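Local coordinates for putative aminopeptidase (PDB 5NTH), which probably acts as a manganese-dependent M17 metalloaminopeptidase that removes residues from the N-terminal end of peptides, at residues S119-V124 / A156-H161; V203-A208 / R343-H348; E468-P473 / G493-Q498. One frame throughout, in Å; residues are numbered along the deposited sequence.

How the contacts relate
The three contacts follow one another along the chain, each closing before the next opens. Contacts 1 and 2 have centres about 24 Å apart and nearest atoms about 7 Å apart. Helix 203-221 joins them: the loop of contact 1, in the N-terminal domain with its six-stranded mixed sheet, packs against it, and contact 2 joins its start to the loop leading into strand 349-361 of the eight-stranded catalytic sheet. Contact 3 is about 39 Å from either, centre to centre, and lies across the chain's centre from contact 1. Contacts 1 and 2 are remote from the metal and inhibitor; contact 3 is near, the Phe-495 side chain about 12 Å from a manganese ion.

Contact 1 of 3, residues S119-V124 / A156-H161; sequences SMSEAV and ARAAPH
Arg-157 reaches Ser-121 with its side chain, while the next residue, Ala-158, packs its methyl group on the same helix. Both are the central residues of a type I turn from Ala-156 to Ala-159. The CG of Arg-157 lies between the backbone N and the carbonyl carbon (chi1 75°), and from there the chain runs extended to NE, carrying the guanidinium past the serine. From CB outward, the first atom to meet the helix is CG, 3.5 Å from Ser-121 OG; CD follows at 3.7 Å from that same oxygen. At NE the approach becomes a hydrogen bond: Arg-157 NE donates to Ser-121 OG over 2.8 Å, with an N-H...O angle of 161° and the oxygen 12° out of the guanidinium plane, so the serine sits at an edge of the group. Beyond CZ the two terminal nitrogens part: NH2 bonds weakly to Ala-117 O, and NH1 to Gly-453 O. Ser-121 OG in turn hydrogen-bonds to Ala-154 O, so the hydroxyl joins the arginine to the last turn of helix 148-156. The apolar contact is Ala-158 CB against Val-124 CG1, at 3.6 Å; the same methyl lies 3.4 Å from the backbone oxygen Ser-121 O. Helix 117-127 thus lies against the turn that ends helix 148-156. Arg-157 also touches Val-213, and Ala-159 touches Gln-214, both of helix 203-221, while Val-124 and Ala-159 both rest on Leu-181 of strand 181-185, in the N-terminal domain's mixed sheet.

Contact 2 of 3, residues V203-A208 / R343-H348; sequences VAELEA and RTHFSH
Glu-205 and His-345 approach from opposite directions, and the carboxylate comes to lie over one face of the imidazole. The evidence for a face contact is geometric: OE2 of Glu-205 stands 3.4 Å above the plane of the His-345 ring, over its centre, and the carboxylate and ring planes are 52° apart. Glu-205 OE1 is 2.9 Å from His-345 NE2, yet the angle is too poor for a hydrogen bond, because the oxygen lies over the ring instead of in line with an N-H. Any attraction would probably be electrostatic and would depend on the imidazole being protonated, a state that a carboxylate in this place would probably favour. The hydrogen bonds of the carboxylate go to other partners. OE2 is bonded to Ser-338 OG on helix 323-341, and OE1 to Cys-202 N just ahead of helix 203-221, a side-chain bond of the kind that forms one half of a capping box. Apolar packing fills in around the pair: Glu-205 also touches Met-341 and Phe-532, and the latter meets Phe-346 edge-to-face. Within the loop, the backbone bond from Ser-347 N to Thr-344 O, 3.2 Å, closes a turn whose middle residues are His-345 and Phe-346. This loop returns from helix 323-341 into strand 349-361, which runs parallel beside strand 291-300, so the contact sits at the end of a beta-alpha-beta crossover in the catalytic alpha/beta fold.

Contact 3 of 3, residues E468-P473 / G493-Q498; sequences EVYKSP and GYFVEQ
Tyr-470 reaches from its loop between Tyr-494 and Phe-495, successive residues of helix 488-497. The tight part is along one side of its ring, where Tyr-470 CD2 lies 3.6 Å from both CD2 and CE2 of Tyr-494. The two tyrosine planes are only 26° apart, but the rings are slid so that they barely overlap, with centroids 5.7 Å apart. Phe-495 meets the other side more loosely: Tyr-470 CE1 approaches the edge of the Phe-495 ring, 4.1 Å from its CD2, and the two side chains cross at about a right angle. Tyr-470 OH, 3.7 Å from Phe-495 CB, hydrogen-bonds to Cys-491 O and weakly to Arg-392, a residue of the bicarbonate pocket. Both helix residues hold CG anti to the backbone N (chi1 170° for Tyr-494), which sends their rings out to this tyrosine. Farther out the loop turns polar: Lys-471 is exposed, and Glu-468 forms a salt bridge with Lys-430 of a second subunit. The chemistry is thus dispersion between aromatic carbons around one buried hydroxyl that has polar partners. With the Tyr-470 side chain about 9 Å from actinonin, this is consistent with a second-shell position near the active site.

Contact 1 of 3, residues S119-V124 / A156-H161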
ATOM      1  N   SER A 119      26.211 -19.660  19.307  1.00 28.76           N
ATOM      2  CA  SER A 119      25.635 -20.853  19.883  1.00 29.29           C
ATOM      3  C   SER A 119      25.780 -20.871  21.406  1.00 28.87           C
ATOM      4  O   SER A 119      24.902 -21.338  22.117  1.00 27.93           O
ATOM      5  CB  SER A 119      26.285 -22.063  19.243  1.00 29.57           C
ATOM      6  OG  SER A 119      25.992 -22.059  17.856  1.00 29.65           O
ATOM      7  N   MET A 120      26.884 -20.327  21.896  1.00 30.35           N
ATOM      8  CA  MET A 120      27.120 -20.208  23.336  1.00 31.35           C
ATOM      9  C   MET A 120      26.041 -19.363  23.966  1.00 29.96           C
ATOM     10  O   MET A 120      25.489 -19.730  24.979  1.00 29.92           O
ATOM     11  CB  MET A 120      28.472 -19.557  23.635  1.00 32.78           C
ATOM     12  CG  MET A 120      29.677 -20.423  23.346  1.00 34.64           C
ATOM     13  SD  MET A 120      31.248 -19.706  23.932  1.00 38.63           S
ATOM     14  CE  MET A 120      32.322 -21.089  23.520  1.00 39.43           C
ATOM     15  N   SER A 121      25.768 -18.224  23.348  1.00 29.30           N
ATOM     16  CA  SER A 121      24.677 -17.356  23.771  1.00 28.41           C
ATOM     17  C   SER A 121      23.294 -18.039  23.708  1.00 28.63           C
ATOM     18  O   SER A 121      22.511 -17.922  24.654  1.00 27.49           O
ATOM     19  CB  SER A 121      24.717 -16.051  22.974  1.00 27.29           C
ATOM     20  OG  SER A 121      25.633 -15.158  23.593  1.00 26.87           O
ATOM     21  N   GLU A 122      22.997 -18.749  22.624  1.00 29.78           N
ATOM     22  CA  GLU A 122      21.728 -19.470  22.533  1.00 32.19           C
ATOM     23  C   GLU A 122      21.642 -20.518  23.622  1.00 31.54           C
ATOM     24  O   GLU A 122      20.582 -20.727  24.186  1.00 33.73           O
ATOM     25  CB  GLU A 122      21.516 -20.138  21.169  1.00 35.79           C
ATOM     26  CG  GLU A 122      21.177 -19.169  20.029  1.00 40.97           C
ATOM     27  CD  GLU A 122      21.067 -19.832  18.641  1.00 44.33           C
ATOM     28  OE1 GLU A 122      21.147 -21.086  18.536  1.00 46.22           O
ATOM     29  OE2 GLU A 122      20.892 -19.086  17.647  1.00 44.43           O
ATOM     30  N   ALA A 123      22.754 -21.171  23.925  1.00 29.91           N
ATOM     31  CA  ALA A 123      22.743 -22.257  24.876  1.00 28.70           C
ATOM     32  C   ALA A 123      22.636 -21.748  26.312  1.00 28.22           C
ATOM     33  O   ALA A 123      21.878 -22.319  27.131  1.00 28.85           O
ATOM     34  CB  ALA A 123      23.981 -23.089  24.710  1.00 29.40           C
ATOM     35  N   VAL A 124      23.382 -20.686  26.625  1.00 26.42           N
ATOM     36  CA  VAL A 124      23.246 -20.009  27.912  1.00 25.60           C
ATOM     37  C   VAL A 124      21.792 -19.587  28.150  1.00 25.69           C
ATOM     38  O   VAL A 124      21.192 -19.980  29.135  1.00 26.38           O
ATOM     39  CB  VAL A 124      24.201 -18.807  28.035  1.00 25.48           C
ATOM     40  CG1 VAL A 124      23.842 -17.913  29.216  1.00 25.32           C
ATOM     41  CG2 VAL A 124      25.628 -19.306  28.206  1.00 25.94           C
ATOM     42  N   ALA A 156      27.598 -12.956  29.036  1.00 24.55           N
ATOM     43  CA  ALA A 156      27.044 -11.704  29.594  1.00 25.23           C
ATOM     44  C   ALA A 156      25.763 -11.284  28.908  1.00 25.83           C
ATOM     45  O   ALA A 156      24.778 -10.930  29.551  1.00 26.40           O
ATOM     46  CB  ALA A 156      28.049 -10.576  29.465  1.00 25.21           C
ATOM     47  N   ARG A 157      25.787 -11.368  27.581  1.00 25.89           N
ATOM     48  CA  ARG A 157      24.712 -10.848  26.759  1.00 25.31           C
ATOM     49  C   ARG A 157      23.560 -11.815  26.731  1.00 25.00           C
ATOM     50  O   ARG A 157      22.503 -11.442  26.220  1.00 25.12           O
ATOM     51  CB  ARG A 157      25.185 -10.571  25.319  1.00 24.76           C
ATOM     52  CG  ARG A 157      25.365 -11.824  24.481  1.00 24.95           C
ATOM     53  CD  ARG A 157      25.796 -11.502  23.062  1.00 25.38           C
ATOM     54  NE  ARG A 157      26.080 -12.730  22.315  1.00 26.36           N
ATOM     55  CZ  ARG A 157      26.776 -12.820  21.177  1.00 26.76           C
ATOM     56  NH1 ARG A 157      27.270 -11.727  20.604  1.00 27.51           N
ATOM     57  NH2 ARG A 157      26.974 -14.017  20.596  1.00 26.36           N
ATOM     58  N   ALA A 158      23.770 -13.045  27.219  1.00 24.28           N
ATOM     59  CA  ALA A 158      22.753 -14.098  27.175  1.00 23.88           C
ATOM     60  C   ALA A 158      22.015 -14.287  28.504  1.00 23.85           C
ATOM     61  O   ALA A 158      21.131 -15.128  28.618  1.00 22.96           O
ATOM     62  CB  ALA A 158      23.358 -15.403  26.696  1.00 23.59           C
ATOM     63  N   ALA A 159      22.348 -13.468  29.485  1.00 24.31           N
ATOM     64  CA  ALA A 159      21.714 -13.552  30.775  1.00 24.97           C
ATOM     65  C   ALA A 159      20.360 -12.931  30.675  1.00 25.48           C
ATOM     66  O   ALA A 159      20.147 -12.079  29.832  1.00 25.57           O
ATOM     67  CB  ALA A 159      22.534 -12.799  31.810  1.00 25.07           C
ATOM     68  N   PRO A 160      19.454 -13.304  31.577  1.00 26.52           N
ATOM     69  CA  PRO A 160      18.183 -12.568  31.635  1.00 26.74           C
ATOM     70  C   PRO A 160      18.421 -11.075  31.840  1.00 26.98           C
ATOM     71  O   PRO A 160      19.272 -10.697  32.644  1.00 26.99           O
ATOM     72  CB  PRO A 160      17.425 -13.192  32.842  1.00 26.65           C
ATOM     73  CG  PRO A 160      18.259 -14.338  33.330  1.00 27.14           C
ATOM     74  CD  PRO A 160      19.645 -14.215  32.726  1.00 27.26           C
ATOM     75  N   HIS A 161      17.658 -10.243  31.134  1.00 27.24           N
ATOM     76  CA  HIS A 161      17.962  -8.804  31.042  1.00 27.67           C
ATOM     77  C   HIS A 161      17.601  -8.066  32.309  1.00 27.12           C
ATOM     78  O   HIS A 161      16.613  -8.383  32.919  1.00 27.00           O
ATOM     79  CB  HIS A 161      17.239  -8.175  29.849  1.00 27.83           C
ATOM     80  CG  HIS A 161      17.726  -8.677  28.529  1.00 28.54           C
ATOM     81  ND1 HIS A 161      17.798  -7.885  27.408  1.00 28.34           N
ATOM     82  CD2 HIS A 161      18.209  -9.889  28.165  1.00 29.12           C
ATOM     83  CE1 HIS A 161      18.289  -8.592  26.410  1.00 28.69           C
ATOM     84  NE2 HIS A 161      18.540  -9.811  26.841  1.00 29.07           N
TER

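Contact 2 of 3, residues V203-A208 / R343-H348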
ATOM      1  N   VAL A 203      41.098 -11.542  34.578  1.00 34.54           N
ATOM      2  CA  VAL A 203      39.749 -11.687  35.087  1.00 32.37           C
ATOM      3  C   VAL A 203      39.046 -10.383  35.373  1.00 31.04           C
ATOM      4  O   VAL A 203      37.847 -10.286  35.112  1.00 30.91           O
ATOM      5  CB  VAL A 203      39.736 -12.531  36.370  1.00 32.66           C
ATOM      6  CG1 VAL A 203      38.371 -12.509  37.080  1.00 32.24           C
ATOM      7  CG2 VAL A 203      40.096 -13.953  36.003  1.00 33.29           C
ATOM      8  N   ALA A 204      39.759  -9.406  35.934  1.00 29.80           N
ATOM      9  CA  ALA A 204      39.154  -8.098  36.205  1.00 29.62           C
ATOM     10  C   ALA A 204      38.683  -7.391  34.903  1.00 29.74           C
ATOM     11  O   ALA A 204      37.686  -6.671  34.917  1.00 30.08           O
ATOM     12  CB  ALA A 204      40.106  -7.220  37.002  1.00 29.21           C
ATOM     13  N   GLU A 205      39.395  -7.634  33.801  1.00 29.35           N
ATOM     14  CA  GLU A 205      38.978  -7.202  32.472  1.00 30.12           C
ATOM     15  C   GLU A 205      37.696  -7.896  31.991  1.00 29.99           C
ATOM     16  O   GLU A 205      36.749  -7.249  31.547  1.00 30.10           O
ATOM     17  CB  GLU A 205      40.111  -7.388  31.460  1.00 30.41           C
ATOM     18  CG  GLU A 205      41.008  -6.160  31.391  1.00 32.10           C
ATOM     19  CD  GLU A 205      42.411  -6.406  30.832  1.00 34.05           C
ATOM     20  OE1 GLU A 205      43.144  -7.287  31.394  1.00 35.95           O
ATOM     21  OE2 GLU A 205      42.783  -5.694  29.841  1.00 34.64           O
ATOM     22  N   LEU A 206      37.639  -9.203  32.094  1.00 30.00           N
ATOM     23  CA  LEU A 206      36.438  -9.905  31.648  1.00 30.65           C
ATOM     24  C   LEU A 206      35.195  -9.429  32.411  1.00 32.43           C
ATOM     25  O   LEU A 206      34.125  -9.303  31.825  1.00 33.51           O
ATOM     26  CB  LEU A 206      36.604 -11.405  31.770  1.00 29.66           C
ATOM     27  CG  LEU A 206      37.772 -11.953  30.959  1.00 29.13           C
ATOM     28  CD1 LEU A 206      37.871 -13.443  31.214  1.00 28.72           C
ATOM     29  CD2 LEU A 206      37.656 -11.662  29.473  1.00 28.89           C
ATOM     30  N   GLU A 207      35.353  -9.134  33.702  1.00 33.84           N
ATOM     31  CA  GLU A 207      34.288  -8.520  34.495  1.00 34.21           C
ATOM     32  C   GLU A 207      33.928  -7.112  34.005  1.00 33.80           C
ATOM     33  O   GLU A 207      32.744  -6.725  33.957  1.00 36.03           O
ATOM     34  CB  GLU A 207      34.675  -8.511  35.975  1.00 35.84           C
ATOM     35  CG  GLU A 207      34.556  -9.896  36.606  1.00 38.19           C
ATOM     36  CD  GLU A 207      35.402 -10.106  37.865  1.00 39.50           C
ATOM     37  OE1 GLU A 207      36.592  -9.734  37.916  1.00 40.57           O
ATOM     38  OE2 GLU A 207      34.867 -10.681  38.825  1.00 41.92           O
ATOM     39  N   ALA A 208      34.936  -6.337  33.654  1.00 31.83           N
ATOM     40  CA  ALA A 208      34.676  -5.014  33.114  1.00 30.93           C
ATOM     41  C   ALA A 208      33.902  -5.090  31.787  1.00 29.66           C
ATOM     42  O   ALA A 208      32.981  -4.293  31.581  1.00 28.80           O
ATOM     43  CB  ALA A 208      35.975  -4.258  32.944  1.00 31.37           C
ATOM     44  N   ARG A 343      49.446  -0.825  34.220  1.00 50.67           N
ATOM     45  CA  ARG A 343      50.263   0.201  33.541  1.00 47.72           C
ATOM     46  C   ARG A 343      50.296   0.009  32.032  1.00 46.55           C
ATOM     47  O   ARG A 343      50.293   0.979  31.272  1.00 46.56           O
ATOM     48  CB  ARG A 343      51.713   0.154  34.093  1.00 46.07           C
ATOM     49  N   THR A 344      50.295  -1.261  31.632  1.00 46.21           N
ATOM     50  CA  THR A 344      50.623  -1.701  30.290  1.00 46.45           C
ATOM     51  C   THR A 344      49.407  -1.970  29.399  1.00 47.19           C
ATOM     52  O   THR A 344      49.569  -2.082  28.176  1.00 46.58           O
ATOM     53  CB  THR A 344      51.419  -3.024  30.372  1.00 46.39           C
ATOM     54  OG1 THR A 344      50.591  -4.038  30.954  1.00 47.00           O
ATOM     55  CG2 THR A 344      52.669  -2.877  31.245  1.00 46.57           C
ATOM     56  N   HIS A 345      48.216  -2.071  30.006  1.00 47.85           N
ATOM     57  CA  HIS A 345      47.032  -2.632  29.327  1.00 47.51           C
ATOM     58  C   HIS A 345      46.530  -1.956  28.067  1.00 42.15           C
ATOM     59  O   HIS A 345      46.183  -2.671  27.117  1.00 46.93           O
ATOM     60  CB  HIS A 345      45.854  -2.856  30.276  1.00 50.88           C
ATOM     61  CG  HIS A 345      45.823  -4.232  30.857  1.00 55.07           C
ATOM     62  ND1 HIS A 345      45.438  -4.478  32.158  1.00 56.18           N
ATOM     63  CD2 HIS A 345      46.150  -5.437  30.322  1.00 56.17           C
ATOM     64  CE1 HIS A 345      45.521  -5.778  32.396  1.00 58.54           C
ATOM     65  NE2 HIS A 345      45.949  -6.382  31.298  1.00 57.39           N
ATOM     66  N   PHE A 346      46.461  -0.641  27.990  1.00 34.76           N
ATOM     67  CA  PHE A 346      46.213  -0.087  26.637  1.00 32.97           C
ATOM     68  C   PHE A 346      47.306   0.899  26.364  1.00 31.11           C
ATOM     69  O   PHE A 346      47.059   2.024  25.969  1.00 29.91           O
ATOM     70  CB  PHE A 346      44.804   0.524  26.485  1.00 31.75           C
ATOM     71  CG  PHE A 346      43.713  -0.495  26.267  1.00 31.12           C
ATOM     72  CD1 PHE A 346      43.148  -1.159  27.330  1.00 31.29           C
ATOM     73  CD2 PHE A 346      43.239  -0.768  24.997  1.00 31.29           C
ATOM     74  CE1 PHE A 346      42.159  -2.099  27.133  1.00 31.56           C
ATOM     75  CE2 PHE A 346      42.243  -1.698  24.784  1.00 31.18           C
ATOM     76  CZ  PHE A 346      41.701  -2.363  25.854  1.00 31.64           C
ATOM     77  N   SER A 347      48.538   0.451  26.575  1.00 30.06           N
ATOM     78  CA  SER A 347      49.716   1.356  26.570  1.00 29.55           C
ATOM     79  C   SER A 347      49.919   2.115  25.245  1.00 28.67           C
ATOM     80  O   SER A 347      50.413   3.228  25.221  1.00 27.92           O
ATOM     81  CB  SER A 347      50.994   0.581  26.946  1.00 29.06           C
ATOM     82  OG  SER A 347      51.262  -0.455  26.012  1.00 29.00           O
ATOM     83  N   HIS A 348      49.469   1.497  24.166  1.00 28.59           N
ATOM     84  CA  HIS A 348      49.582   1.999  22.797  1.00 29.53           C
ATOM     85  C   HIS A 348      48.418   2.978  22.465  1.00 30.08           C
ATOM     86  O   HIS A 348      48.142   3.247  21.286  1.00 30.86           O
ATOM     87  CB  HIS A 348      49.559   0.800  21.833  1.00 29.70           C
ATOM     88  CG  HIS A 348      48.322  -0.033  21.987  1.00 30.82           C
ATOM     89  ND1 HIS A 348      48.141  -0.914  23.039  1.00 30.84           N
ATOM     90  CD2 HIS A 348      47.156  -0.031  21.298  1.00 31.37           C
ATOM     91  CE1 HIS A 348      46.936  -1.444  22.967  1.00 30.34           C
ATOM     92  NE2 HIS A 348      46.323  -0.937  21.913  1.00 31.13           N
TER

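Contact 3 of 3, residues E468-P473 / G493-Q498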
ATOM      1  N   GLU A 468      27.419  10.964  -6.329  1.00 35.02           N
ATOM      2  CA  GLU A 468      26.529  11.243  -7.444  1.00 38.09           C
ATOM      3  C   GLU A 468      25.079  10.850  -7.226  1.00 36.06           C
ATOM      4  O   GLU A 468      24.281  11.074  -8.105  1.00 38.38           O
ATOM      5  CB  GLU A 468      27.062  10.666  -8.781  1.00 42.85           C
ATOM      6  CG  GLU A 468      26.873   9.157  -9.026  1.00 47.40           C
ATOM      7  CD  GLU A 468      27.246   8.710 -10.458  1.00 51.25           C
ATOM      8  OE1 GLU A 468      26.602   9.230 -11.406  1.00 53.42           O
ATOM      9  OE2 GLU A 468      28.157   7.836 -10.638  1.00 48.02           O
ATOM     10  N   VAL A 469      24.722  10.280  -6.086  1.00 33.98           N
ATOM     11  CA  VAL A 469      23.306  10.091  -5.754  1.00 32.85           C
ATOM     12  C   VAL A 469      22.801  11.025  -4.638  1.00 31.99           C
ATOM     13  O   VAL A 469      21.643  10.975  -4.282  1.00 33.01           O
ATOM     14  CB  VAL A 469      22.954   8.612  -5.457  1.00 33.26           C
ATOM     15  CG1 VAL A 469      23.269   7.741  -6.663  1.00 32.93           C
ATOM     16  CG2 VAL A 469      23.638   8.072  -4.204  1.00 33.32           C
ATOM     17  N   TYR A 470      23.670  11.896  -4.141  1.00 31.27           N
ATOM     18  CA  TYR A 470      23.363  12.893  -3.103  1.00 30.82           C
ATOM     19  C   TYR A 470      23.338  14.348  -3.604  1.00 31.44           C
ATOM     20  O   TYR A 470      23.255  15.293  -2.777  1.00 29.65           O
ATOM     21  CB  TYR A 470      24.451  12.828  -2.024  1.00 30.06           C
ATOM     22  CG  TYR A 470      24.194  11.895  -0.905  1.00 29.27           C
ATOM     23  CD1 TYR A 470      23.191  12.141   0.003  1.00 29.39           C
ATOM     24  CD2 TYR A 470      25.005  10.807  -0.707  1.00 30.01           C
ATOM     25  CE1 TYR A 470      22.955  11.279   1.055  1.00 29.95           C
ATOM     26  CE2 TYR A 470      24.794   9.948   0.354  1.00 30.85           C
ATOM     27  CZ  TYR A 470      23.749  10.189   1.222  1.00 30.34           C
ATOM     28  OH  TYR A 470      23.530   9.362   2.286  1.00 31.49           O
ATOM     29  N   LYS A 471      23.464  14.531  -4.926  1.00 32.86           N
ATOM     30  CA  LYS A 471      23.433  15.857  -5.526  1.00 33.68           C
ATOM     31  C   LYS A 471      22.100  16.549  -5.188  1.00 31.05           C
ATOM     32  O   LYS A 471      21.037  15.941  -5.316  1.00 30.12           O
ATOM     33  CB  LYS A 471      23.587  15.752  -7.033  1.00 36.90           C
ATOM     34  CG  LYS A 471      24.952  15.288  -7.525  1.00 41.62           C
ATOM     35  CD  LYS A 471      24.982  15.193  -9.065  1.00 46.14           C
ATOM     36  CE  LYS A 471      26.293  15.692  -9.713  1.00 48.99           C
ATOM     37  NZ  LYS A 471      27.503  14.898  -9.312  1.00 50.32           N
ATOM     38  N   SER A 472      22.203  17.785  -4.706  1.00 28.62           N
ATOM     39  CA  SER A 472      21.091  18.684  -4.498  1.00 27.62           C
ATOM     40  C   SER A 472      21.202  19.893  -5.429  1.00 26.64           C
ATOM     41  O   SER A 472      22.264  20.373  -5.635  1.00 26.65           O
ATOM     42  CB  SER A 472      21.130  19.195  -3.069  1.00 27.55           C
ATOM     43  OG  SER A 472      20.168  20.218  -2.863  1.00 28.09           O
ATOM     44  N   PRO A 473      20.088  20.420  -5.943  1.00 26.45           N
ATOM     45  CA  PRO A 473      20.111  21.678  -6.684  1.00 26.42           C
ATOM     46  C   PRO A 473      20.402  22.972  -5.878  1.00 27.00           C
ATOM     47  O   PRO A 473      20.688  23.989  -6.482  1.00 25.63           O
ATOM     48  CB  PRO A 473      18.691  21.763  -7.307  1.00 26.47           C
ATOM     49  CG  PRO A 473      17.831  20.769  -6.612  1.00 26.12           C
ATOM     50  CD  PRO A 473      18.731  19.851  -5.828  1.00 26.72           C
ATOM     51  N   GLY A 493      27.168   5.861   5.562  1.00 24.42           N
ATOM     52  CA  GLY A 493      28.530   6.158   5.995  1.00 23.94           C
ATOM     53  C   GLY A 493      29.161   7.342   5.296  1.00 23.52           C
ATOM     54  O   GLY A 493      29.804   8.172   5.929  1.00 23.47           O
ATOM     55  N   TYR A 494      28.970   7.407   3.985  1.00 23.57           N
ATOM     56  CA  TYR A 494      29.487   8.502   3.144  1.00 23.59           C
ATOM     57  C   TYR A 494      28.968   9.864   3.576  1.00 22.93           C
ATOM     58  O   TYR A 494      29.696  10.843   3.587  1.00 22.72           O
ATOM     59  CB  TYR A 494      29.117   8.251   1.674  1.00 23.93           C
ATOM     60  CG  TYR A 494      29.387   9.422   0.759  1.00 24.51           C
ATOM     61  CD1 TYR A 494      30.661   9.646   0.226  1.00 24.53           C
ATOM     62  CD2 TYR A 494      28.358  10.317   0.430  1.00 24.93           C
ATOM     63  CE1 TYR A 494      30.902  10.733  -0.598  1.00 24.96           C
ATOM     64  CE2 TYR A 494      28.582  11.406  -0.391  1.00 24.79           C
ATOM     65  CZ  TYR A 494      29.850  11.610  -0.905  1.00 25.30           C
ATOM     66  OH  TYR A 494      30.066  12.697  -1.710  1.00 26.00           O
ATOM     67  N   PHE A 495      27.706   9.919   3.945  1.00 22.55           N
ATOM     68  CA  PHE A 495      27.156  11.158   4.409  1.00 22.61           C
ATOM     69  C   PHE A 495      27.994  11.615   5.571  1.00 22.79           C
ATOM     70  O   PHE A 495      28.480  12.705   5.554  1.00 22.74           O
ATOM     71  CB  PHE A 495      25.704  11.031   4.844  1.00 22.63           C
ATOM     72  CG  PHE A 495      25.129  12.325   5.298  1.00 22.63           C
ATOM     73  CD1 PHE A 495      25.318  12.766   6.606  1.00 22.61           C
ATOM     74  CD2 PHE A 495      24.473  13.155   4.402  1.00 22.64           C
ATOM     75  CE1 PHE A 495      24.813  14.001   7.028  1.00 22.52           C
ATOM     76  CE2 PHE A 495      23.966  14.379   4.820  1.00 22.66           C
ATOM     77  CZ  PHE A 495      24.144  14.804   6.138  1.00 22.63           C
ATOM     78  N   VAL A 496      28.186  10.751   6.561  1.00 23.61           N
ATOM     79  CA  VAL A 496      28.937  11.103   7.778  1.00 23.58           C
ATOM     80  C   VAL A 496      30.393  11.404   7.464  1.00 23.80           C
ATOM     81  O   VAL A 496      30.995  12.299   8.026  1.00 23.62           O
ATOM     82  CB  VAL A 496      28.928   9.982   8.829  1.00 23.64           C
ATOM     83  CG1 VAL A 496      29.475  10.503  10.147  1.00 23.94           C
ATOM     84  CG2 VAL A 496      27.521   9.446   9.066  1.00 23.54           C
ATOM     85  N   GLU A 497      30.972  10.640   6.570  1.00 24.46           N
ATOM     86  CA  GLU A 497      32.346  10.900   6.202  1.00 25.52           C
ATOM     87  C   GLU A 497      32.584  12.347   5.742  1.00 26.04           C
ATOM     88  O   GLU A 497      33.637  12.926   6.026  1.00 27.03           O
ATOM     89  CB  GLU A 497      32.776   9.961   5.102  1.00 26.07           C
ATOM     90  CG  GLU A 497      34.271   9.901   4.916  1.00 26.21           C
ATOM     91  CD  GLU A 497      34.658   8.948   3.812  1.00 26.82           C
ATOM     92  OE1 GLU A 497      33.760   8.549   3.040  1.00 27.29           O
ATOM     93  OE2 GLU A 497      35.863   8.595   3.713  1.00 27.95           O
ATOM     94  N   GLN A 498      31.616  12.957   5.068  1.00 25.50           N
ATOM     95  CA  GLN A 498      31.866  14.282   4.521  1.00 25.08           C
ATOM     96  C   GLN A 498      32.033  15.345   5.573  1.00 24.89           C
ATOM     97  O   GLN A 498      32.481  16.422   5.247  1.00 25.53           O
ATOM     98  CB  GLN A 498      30.753  14.715   3.584  1.00 25.44           C
ATOM     99  CG  GLN A 498      30.428  13.767   2.454  1.00 25.77           C
ATOM    100  CD  GLN A 498      31.665  13.166   1.816  1.00 26.60           C
ATOM    101  OE1 GLN A 498      32.006  12.011   2.088  1.00 29.04           O
ATOM    102  NE2 GLN A 498      32.355  13.940   0.998  1.00 26.09           N
TER